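Local structure of alanine racemase (Oenococcus oeni PSU-1, 3HUR) at residues I84-A89 with H101-T106; P108-L113 with S145-I150; L123-A128 with P155-F160. The protein is a bacterial member of the alanine racemase family, pairing an N-terminal TIM-barrel domain with a C-terminal domain rich in beta strands. All blocks are in the same frame, centred on the assembly; numbering follows the deposited sequence.

All three contacts belong to the N-terminal barrel domain. Interactions 1 and 3 lie on one parallel sheet, their centres about 10 Å apart. Strands 103-107 and 123-128 are neighbours there, joined by probable hydrogen bonds such as Ser126 N to Ile105 O at 2.8 Å. Interaction 2 belongs to the outer helical layer, about 11 Å from the centre of interaction 3 and about 17 Å from that of interaction 1. It rests on the sheet where Leu113 CD2 meets Leu157 CD1 at 3.9 Å and where Trp112 CZ2 meets Ile105 CD1 at 3.8 Å. Along the chain, interactions 2 and 3 interlock, since their segments alternate.

Interaction 1. Residues I84-A89 with H101-T106; sequences IWVLGA and HDIVIT
Ile84 and Trp85 pair with Ile103 and Val104 as adjacent parallel strands of a beta-alpha-beta unit, linked by helix 95-100. Val104 is gripped through both of its backbone polar groups: its N gives a hydrogen bond to Ile84 O at 2.6 Å, in the carbonyl plane, and its O accepts one from Val86 N at 3.1 Å. The strands then splay apart. A water molecule enters the gap, accepting from Thr106 N at 3.0 Å and donating to Val86 O; it also sits close to Ala89 O, at a separation too short to be trusted.

Trp85 and Val104 turn their side chains into the barrel. With Trp85 CG trans to its backbone N (chi1 171°), the indole lies beside the neighbouring strand, and Val104 CG1 rides over its five-membered ring, 3.9 Å from the centroid and 15° off the normal, a CH-pi contact. Leu87 CD2 covers the other face, so the flat ring is sandwiched by aliphatic groups. At the edge, in the ring plane, Trp85 NE1 makes a weak hydrogen bond to Thr106 OG1 at 3.4 Å; that hydroxyl is also bonded to Tyr163 OH, whose ring meets the indole edge-to-face.

On the other side of the sheet the contact between the strands is aliphatic. Val86 CG2 touches Ile103 CG2 at 3.5 Å, and both side chains reach Ala72 of helix 69-77. Branching at CB suits valine and isoleucine to extended backbone while presenting a compact apolar surface to a helix. Just before the second strand, Asp102 adopts positive phi as the C-prime residue of a Schellman motif closing helix 95-100. Strand 84-86, helix 95-100 and strand 103-107 thus form one right-handed beta-alpha-beta step of the kind from which a TIM barrel is built.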
loop_
_atom_site.group_PDB
_atom_site.type_symbol
_atom_site.label_atom_id
_atom_site.label_comp_id
_atom_site.label_asym_id
_atom_site.label_seq_id
_atom_site.Cartn_x
_atom_site.Cartn_y
_atom_site.Cartn_z
ATOM N N ILE A 84 9.902 -31.116 23.302
ATOM C CA ILE A 84 9.272 -30.254 22.335
ATOM C C ILE A 84 8.011 -30.892 21.883
ATOM O O ILE A 84 7.951 -32.097 21.675
ATOM C CB ILE A 84 10.155 -30.052 21.075
ATOM C CG1 ILE A 84 11.371 -29.192 21.416
ATOM C CG2 ILE A 84 9.355 -29.375 19.981
ATOM C CD1 ILE A 84 12.613 -29.571 20.706
ATOM N N TRP A 85 7.010 -30.060 21.682
ATOM C CA TRP A 85 5.677 -30.530 21.406
ATOM C C TRP A 85 5.240 -29.783 20.177
ATOM O O TRP A 85 5.207 -28.566 20.165
ATOM C CB TRP A 85 4.822 -30.193 22.636
ATOM C CG TRP A 85 3.350 -30.377 22.561
ATOM C CD1 TRP A 85 2.607 -30.904 21.534
ATOM C CD2 TRP A 85 2.426 -30.073 23.610
ATOM N NE1 TRP A 85 1.271 -30.893 21.880
ATOM C CE2 TRP A 85 1.152 -30.398 23.157
ATOM C CE3 TRP A 85 2.568 -29.518 24.884
ATOM C CZ2 TRP A 85 0.025 -30.198 23.926
ATOM C CZ3 TRP A 85 1.447 -29.318 25.643
ATOM C CH2 TRP A 85 0.192 -29.662 25.165
ATOM N N VAL A 86 4.930 -30.526 19.135
ATOM C CA VAL A 86 4.500 -29.970 17.878
ATOM C C VAL A 86 2.984 -30.039 17.795
ATOM O O VAL A 86 2.398 -31.066 18.084
ATOM C CB VAL A 86 5.182 -30.734 16.729
ATOM C CG1 VAL A 86 4.719 -30.193 15.336
ATOM C CG2 VAL A 86 6.677 -30.607 16.905
ATOM N N LEU A 87 2.339 -28.956 17.367
ATOM C CA LEU A 87 0.929 -28.778 17.692
ATOM C C LEU A 87 -0.101 -29.449 16.798
ATOM O O LEU A 87 -1.209 -29.835 17.318
ATOM C CB LEU A 87 0.567 -27.307 17.881
ATOM C CG LEU A 87 0.867 -26.790 19.284
ATOM C CD1 LEU A 87 0.386 -25.352 19.420
ATOM C CD2 LEU A 87 0.201 -27.665 20.333
ATOM N N GLY A 88 0.196 -29.597 15.510
ATOM C CA GLY A 88 -0.828 -30.093 14.589
ATOM C C GLY A 88 -0.323 -31.242 13.762
ATOM O O GLY A 88 -0.769 -31.451 12.633
ATOM N N ALA A 89 0.610 -31.999 14.311
ATOM C CA ALA A 89 1.202 -33.074 13.576
ATOM C C ALA A 89 0.959 -34.404 14.333
ATOM O O ALA A 89 1.171 -34.493 15.537
ATOM C CB ALA A 89 2.688 -32.803 13.373
ATOM N N HIS A 101 13.268 -38.223 18.339
ATOM C CA HIS A 101 13.657 -36.848 18.657
ATOM C C HIS A 101 12.941 -36.270 19.885
ATOM O O HIS A 101 13.030 -35.050 20.140
ATOM C CB HIS A 101 13.404 -35.954 17.432
ATOM C CG HIS A 101 14.222 -36.325 16.238
ATOM N ND1 HIS A 101 15.576 -36.062 16.155
ATOM C CD2 HIS A 101 13.872 -36.902 15.063
ATOM C CE1 HIS A 101 16.022 -36.478 14.982
ATOM N NE2 HIS A 101 15.008 -36.992 14.302
ATOM N N ASP A 102 12.226 -37.141 20.618
ATOM C CA ASP A 102 11.555 -36.789 21.875
ATOM C C ASP A 102 10.587 -35.628 21.672
ATOM O O ASP A 102 10.702 -34.566 22.327
ATOM C CB ASP A 102 12.578 -36.395 22.932
ATOM C CG ASP A 102 11.932 -36.126 24.287
ATOM O OD1 ASP A 102 10.904 -36.813 24.564
ATOM O OD2 ASP A 102 12.434 -35.255 25.082
ATOM N N ILE A 103 9.672 -35.816 20.728
ATOM C CA ILE A 103 8.693 -34.816 20.411
ATOM C C ILE A 103 7.334 -35.268 20.880
ATOM O O ILE A 103 6.887 -36.367 20.527
ATOM C CB ILE A 103 8.616 -34.568 18.879
ATOM C CG1 ILE A 103 9.959 -34.028 18.368
ATOM C CG2 ILE A 103 7.452 -33.634 18.538
ATOM C CD1 ILE A 103 9.957 -33.724 16.894
ATOM N N VAL A 104 6.681 -34.414 21.664
ATOM C CA VAL A 104 5.338 -34.673 22.107
ATOM C C VAL A 104 4.380 -34.361 20.989
ATOM O O VAL A 104 4.534 -33.365 20.329
ATOM C CB VAL A 104 4.965 -33.769 23.294
ATOM C CG1 VAL A 104 3.488 -33.969 23.683
ATOM C CG2 VAL A 104 5.891 -34.004 24.462
ATOM N N ILE A 105 3.352 -35.178 20.803
ATOM C CA ILE A 105 2.307 -34.896 19.816
ATOM C C ILE A 105 0.917 -34.895 20.473
ATOM O O ILE A 105 0.743 -35.396 21.582
ATOM C CB ILE A 105 2.356 -35.856 18.614
ATOM C CG1 ILE A 105 1.941 -37.283 18.986
ATOM C CG2 ILE A 105 3.775 -35.863 17.972
ATOM C CD1 ILE A 105 1.896 -38.193 17.780
ATOM N N THR A 106 -0.042 -34.261 19.796
ATOM C CA THR A 106 -1.406 -34.145 20.259
ATOM C C THR A 106 -2.209 -35.367 19.794
ATOM O O THR A 106 -2.009 -35.867 18.693
ATOM C CB THR A 106 -2.084 -32.842 19.768
ATOM O OG1 THR A 106 -1.840 -31.774 20.688
ATOM C CG2 THR A 106 -3.558 -33.010 19.674
HETATM O O HOH W 1 0.705 -32.846 17.238
#

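Interaction 2. Residues P108-L113 with S145-I150; sequences PSLAWL and SAAKKI
Leu110 and Leu113, one turn apart on the short helix 110-114, reach across to Ala146, Ala147 and Ile150 of helix 141-153, joining two helices of the layer that surrounds the parallel sheet of the TIM barrel. No hydrogen bond crosses between them; the contact is made by aliphatic side chains, packed on one another and on backbone.

Leu110 lays its two methyls on successive residues, Ala146 and Ala147. Its CG stands opposite the backbone N (chi1 -170°), which carries the fork outward: CD2 settles on Ala146 CB at 3.9 Å, while CD1 lies over the backbone of Ala147, 3.7 Å from Ala147 N. Leu113 comes from farther along the same helix and sets its CD1 against Ala147 CB, also at 3.7 Å. The alanine methyl thus touches the CD1 atoms of both leucines. Alanine fits here because a single methyl lets the leucines approach the helix backbone itself.

Ile150 borders this patch more loosely. Its CD1 lies 4.3 Å from Leu110 CD1, and its CG2 faces Leu113 near both CD2 and the carbonyl O. Branching lets this one side chain touch both leucines.

Trp112 leaves the same helix in another direction, packing on Ile105 and Ile107 of strand 103-107 and giving its indole NH to Trp90 O. The short helix thus packs on the sheet through Trp112 and Leu113, and on helix 141-153 through Leu110 and Leu113. Its first turn is fixed by Ser109 at the N-cap, where Ser109 OG accepts from Trp112 N at 3.1 Å in a bond with an angle of 163° at the hydrogen.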
loop_
_atom_site.group_PDB
_atom_site.type_symbol
_atom_site.label_atom_id
_atom_site.label_comp_id
_atom_site.label_asym_id
_atom_site.label_seq_id
_atom_site.Cartn_x
_atom_site.Cartn_y
_atom_site.Cartn_z
ATOM N N PRO A 108 -5.580 -36.422 18.516
ATOM C CA PRO A 108 -6.606 -35.622 17.903
ATOM C C PRO A 108 -8.011 -36.172 18.031
ATOM O O PRO A 108 -8.971 -35.401 17.903
ATOM C CB PRO A 108 -6.187 -35.635 16.430
ATOM C CG PRO A 108 -5.639 -36.968 16.254
ATOM C CD PRO A 108 -4.864 -37.223 17.516
ATOM N N SER A 109 -8.125 -37.493 18.226
ATOM C CA SER A 109 -9.415 -38.208 18.183
ATOM C C SER A 109 -9.281 -39.621 18.761
ATOM O O SER A 109 -8.207 -40.209 18.669
ATOM C CB SER A 109 -9.925 -38.309 16.729
ATOM O OG SER A 109 -9.429 -39.480 16.099
ATOM N N LEU A 110 -10.377 -40.171 19.303
ATOM C CA LEU A 110 -10.395 -41.574 19.748
ATOM C C LEU A 110 -10.034 -42.546 18.632
ATOM O O LEU A 110 -9.256 -43.484 18.840
ATOM C CB LEU A 110 -11.743 -41.976 20.373
ATOM C CG LEU A 110 -11.747 -43.350 21.087
ATOM C CD1 LEU A 110 -10.829 -43.338 22.286
ATOM C CD2 LEU A 110 -13.155 -43.772 21.502
ATOM N N ALA A 111 -10.568 -42.329 17.443
ATOM C CA ALA A 111 -10.214 -43.203 16.306
ATOM C C ALA A 111 -8.676 -43.344 16.127
ATOM O O ALA A 111 -8.133 -44.461 15.986
ATOM C CB ALA A 111 -10.875 -42.695 15.027
ATOM N N TRP A 112 -7.991 -42.203 16.182
ATOM C CA TRP A 112 -6.533 -42.133 16.013
ATOM C C TRP A 112 -5.799 -43.034 17.004
ATOM O O TRP A 112 -4.842 -43.703 16.648
ATOM C CB TRP A 112 -6.064 -40.663 16.156
ATOM C CG TRP A 112 -4.572 -40.440 15.978
ATOM C CD1 TRP A 112 -3.940 -40.011 14.851
ATOM C CD2 TRP A 112 -3.544 -40.645 16.960
ATOM N NE1 TRP A 112 -2.594 -39.934 15.069
ATOM C CE2 TRP A 112 -2.321 -40.330 16.349
ATOM C CE3 TRP A 112 -3.538 -41.094 18.282
ATOM C CZ2 TRP A 112 -1.117 -40.425 17.014
ATOM C CZ3 TRP A 112 -2.338 -41.188 18.939
ATOM C CH2 TRP A 112 -1.145 -40.850 18.308
ATOM N N LEU A 113 -6.247 -43.020 18.259
ATOM C CA LEU A 113 -5.656 -43.853 19.342
ATOM C C LEU A 113 -5.935 -45.323 19.157
ATOM O O LEU A 113 -5.074 -46.146 19.397
ATOM C CB LEU A 113 -6.210 -43.461 20.716
ATOM C CG LEU A 113 -5.341 -42.617 21.634
ATOM C CD1 LEU A 113 -6.040 -42.453 23.000
ATOM C CD2 LEU A 113 -3.968 -43.241 21.781
ATOM N N SER A 145 -12.600 -41.266 28.700
ATOM C CA SER A 145 -12.269 -42.452 29.497
ATOM C C SER A 145 -11.952 -43.662 28.614
ATOM O O SER A 145 -11.082 -44.445 28.962
ATOM C CB SER A 145 -13.328 -42.778 30.571
ATOM O OG SER A 145 -14.572 -43.081 30.001
ATOM N N ALA A 146 -12.594 -43.807 27.461
ATOM C CA ALA A 146 -12.140 -44.846 26.519
ATOM C C ALA A 146 -10.676 -44.620 26.230
ATOM O O ALA A 146 -9.869 -45.549 26.288
ATOM C CB ALA A 146 -12.918 -44.836 25.259
ATOM N N ALA A 147 -10.320 -43.364 25.988
ATOM C CA ALA A 147 -8.968 -43.019 25.573
ATOM C C ALA A 147 -7.964 -43.224 26.696
ATOM O O ALA A 147 -6.853 -43.687 26.450
ATOM C CB ALA A 147 -8.936 -41.583 25.076
ATOM N N LYS A 148 -8.353 -42.883 27.926
ATOM C CA LYS A 148 -7.464 -43.054 29.110
ATOM C C LYS A 148 -7.145 -44.515 29.361
ATOM O O LYS A 148 -6.044 -44.832 29.808
ATOM C CB LYS A 148 -8.109 -42.480 30.359
ATOM C CG LYS A 148 -7.224 -42.505 31.589
ATOM C CD LYS A 148 -7.979 -41.958 32.839
ATOM C CE LYS A 148 -7.041 -41.703 34.058
ATOM N NZ LYS A 148 -6.184 -42.880 34.414
ATOM N N LYS A 149 -8.122 -45.385 29.065
ATOM C CA LYS A 149 -7.949 -46.842 29.085
ATOM C C LYS A 149 -6.895 -47.280 28.108
ATOM O O LYS A 149 -6.039 -48.055 28.485
ATOM C CB LYS A 149 -9.267 -47.600 28.761
ATOM N N ILE A 150 -6.956 -46.806 26.860
ATOM C CA ILE A 150 -6.005 -47.256 25.832
ATOM C C ILE A 150 -4.624 -46.794 26.158
ATOM O O ILE A 150 -3.673 -47.542 25.981
ATOM C CB ILE A 150 -6.358 -46.791 24.426
ATOM C CG1 ILE A 150 -7.658 -47.455 23.976
ATOM C CG2 ILE A 150 -5.194 -47.126 23.431
ATOM C CD1 ILE A 150 -8.329 -46.767 22.817
#

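Interaction 3. Residues L123-A128 with P155-F160; sequences LKVSLA and PQLDLF
Gln156 and Leu123 begin the pairing of two parallel strands, 123-128 and 157-163, which helix 141-153 connects in a beta-alpha-beta unit of the barrel. Gln156 O accepts from Leu123 N at 2.8 Å, nearly along the C=O axis, while its amide NE2 turns to the carbonyls of Phe119 and Gly121, linking the start of strand 157-163 to the loop before strand 123-128.

Leu157 points to the helix side of the sheet. Its CD2 lies next to Leu123 CD2 at 3.9 Å, the two side chains running side by side, and also touches Val125 CG1, so that one methyl touches two residues that point to the same side of the opposing strand.

Asp158 is bound through both backbone groups: its N donates to Leu123 O at 2.9 Å, and its O accepts from Val125 N at 3.0 Å, each donor tilted somewhat from the carbonyl plane. Its carboxylate flanks the extended Lys124 chain on the other side of the sheet. Lys124 NZ stays 4.4 Å from Asp158 OD2, beyond a salt bridge, and has a long, weak ion pair with Asp102.

Leu159 returns to the apolar side, where its CD1 meets Leu127 CB at 4.1 Å. Phe160 N then closes the pairing with a nearly straight bond to Val125 O, 2.8 Å long. A chi1 of -178° sets the Phe160 ring opposite its own N, and it leads away from the neighbouring strand toward Tyr36, leaving Ser126 OG near its edge, 3.9 Å from Phe160 CD1.

Four backbone bonds therefore supply the directional grip and the leucines and valine probably keep water from much of the helix side, while the lysine and aspartate probably add only a modest, long-range attraction.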
loop_
_atom_site.group_PDB
_atom_site.type_symbol
_atom_site.label_atom_id
_atom_site.label_comp_id
_atom_site.label_asym_id
_atom_site.label_seq_id
_atom_site.Cartn_x
_atom_site.Cartn_y
_atom_site.Cartn_z
ATOM N N LEU A 123 6.318 -43.053 22.962
ATOM C CA LEU A 123 5.639 -41.951 22.288
ATOM C C LEU A 123 4.955 -41.101 23.331
ATOM O O LEU A 123 4.091 -41.599 24.070
ATOM C CB LEU A 123 4.580 -42.473 21.312
ATOM C CG LEU A 123 3.806 -41.414 20.508
ATOM C CD1 LEU A 123 4.742 -40.636 19.554
ATOM C CD2 LEU A 123 2.651 -42.028 19.725
ATOM N N LYS A 124 5.327 -39.818 23.383
ATOM C CA LYS A 124 4.735 -38.883 24.344
ATOM C C LYS A 124 3.577 -38.146 23.659
ATOM O O LYS A 124 3.754 -37.598 22.560
ATOM C CB LYS A 124 5.756 -37.876 24.817
ATOM C CG LYS A 124 7.044 -38.496 25.295
ATOM C CD LYS A 124 7.961 -37.443 25.871
ATOM C CE LYS A 124 9.065 -38.023 26.675
ATOM N NZ LYS A 124 9.474 -36.965 27.638
ATOM N N VAL A 125 2.413 -38.147 24.319
ATOM C CA VAL A 125 1.163 -37.747 23.720
ATOM C C VAL A 125 0.458 -36.787 24.635
ATOM O O VAL A 125 0.696 -36.811 25.829
ATOM C CB VAL A 125 0.249 -38.959 23.435
ATOM C CG1 VAL A 125 0.890 -39.887 22.387
ATOM C CG2 VAL A 125 -0.091 -39.704 24.723
ATOM N N SER A 126 -0.381 -35.932 24.071
ATOM C CA SER A 126 -1.144 -34.966 24.823
ATOM C C SER A 126 -2.579 -35.104 24.436
ATOM O O SER A 126 -2.908 -35.234 23.277
ATOM C CB SER A 126 -0.738 -33.520 24.507
ATOM O OG SER A 126 0.424 -33.167 25.210
ATOM N N LEU A 127 -3.445 -34.984 25.412
ATOM C CA LEU A 127 -4.833 -35.236 25.198
ATOM C C LEU A 127 -5.525 -33.896 25.269
ATOM O O LEU A 127 -5.454 -33.182 26.275
ATOM C CB LEU A 127 -5.294 -36.162 26.299
ATOM C CG LEU A 127 -6.639 -36.827 26.170
ATOM C CD1 LEU A 127 -6.633 -37.800 25.019
ATOM C CD2 LEU A 127 -6.822 -37.538 27.504
ATOM N N ALA A 128 -6.162 -33.535 24.171
ATOM C CA ALA A 128 -6.702 -32.206 24.020
ATOM C C ALA A 128 -8.169 -32.279 24.329
ATOM O O ALA A 128 -8.879 -33.095 23.759
ATOM C CB ALA A 128 -6.485 -31.708 22.600
ATOM N N PRO A 155 2.035 -48.979 27.858
ATOM C CA PRO A 155 3.104 -48.313 28.605
ATOM C C PRO A 155 4.126 -47.623 27.675
ATOM O O PRO A 155 4.970 -46.864 28.135
ATOM C CB PRO A 155 3.751 -49.478 29.346
ATOM C CG PRO A 155 3.660 -50.618 28.315
ATOM C CD PRO A 155 2.341 -50.403 27.605
ATOM N N GLN A 156 4.069 -47.914 26.380
ATOM C CA GLN A 156 4.819 -47.128 25.402
ATOM C C GLN A 156 4.210 -45.700 25.185
ATOM O O GLN A 156 4.893 -44.842 24.653
ATOM C CB GLN A 156 4.950 -47.886 24.064
ATOM C CG GLN A 156 5.981 -49.003 24.099
ATOM C CD GLN A 156 6.172 -49.698 22.763
ATOM O OE1 GLN A 156 5.581 -50.754 22.506
ATOM N NE2 GLN A 156 7.003 -49.110 21.901
ATOM N N LEU A 157 2.948 -45.466 25.564
ATOM C CA LEU A 157 2.359 -44.120 25.526
ATOM C C LEU A 157 2.628 -43.398 26.829
ATOM O O LEU A 157 2.361 -43.908 27.890
ATOM C CB LEU A 157 0.855 -44.156 25.263
ATOM C CG LEU A 157 0.494 -44.711 23.885
ATOM C CD1 LEU A 157 -1.037 -44.840 23.750
ATOM C CD2 LEU A 157 1.099 -43.815 22.768
ATOM N N ASP A 158 3.161 -42.199 26.746
ATOM C CA ASP A 158 3.444 -41.444 27.927
ATOM C C ASP A 158 2.617 -40.178 27.836
ATOM O O ASP A 158 2.849 -39.359 26.981
ATOM C CB ASP A 158 4.921 -41.148 27.972
ATOM C CG ASP A 158 5.279 -40.236 29.067
ATOM O OD1 ASP A 158 4.375 -39.883 29.836
ATOM O OD2 ASP A 158 6.469 -39.856 29.150
ATOM N N LEU A 159 1.632 -40.043 28.707
ATOM C CA LEU A 159 0.758 -38.902 28.701
ATOM C C LEU A 159 1.507 -37.693 29.255
ATOM O O LEU A 159 1.898 -37.665 30.407
ATOM C CB LEU A 159 -0.452 -39.205 29.545
ATOM C CG LEU A 159 -1.584 -38.205 29.502
ATOM C CD1 LEU A 159 -2.032 -37.937 28.087
ATOM C CD2 LEU A 159 -2.736 -38.761 30.360
ATOM N N PHE A 160 1.710 -36.699 28.394
ATOM C CA PHE A 160 2.514 -35.549 28.705
ATOM C C PHE A 160 1.648 -34.484 29.290
ATOM O O PHE A 160 2.088 -33.736 30.151
ATOM C CB PHE A 160 3.187 -35.019 27.417
ATOM C CG PHE A 160 4.073 -33.849 27.652
ATOM C CD1 PHE A 160 3.612 -32.558 27.453
ATOM C CD2 PHE A 160 5.356 -34.026 28.123
ATOM C CE1 PHE A 160 4.429 -31.469 27.706
ATOM C CE2 PHE A 160 6.186 -32.936 28.377
ATOM C CZ PHE A 160 5.718 -31.657 28.158
#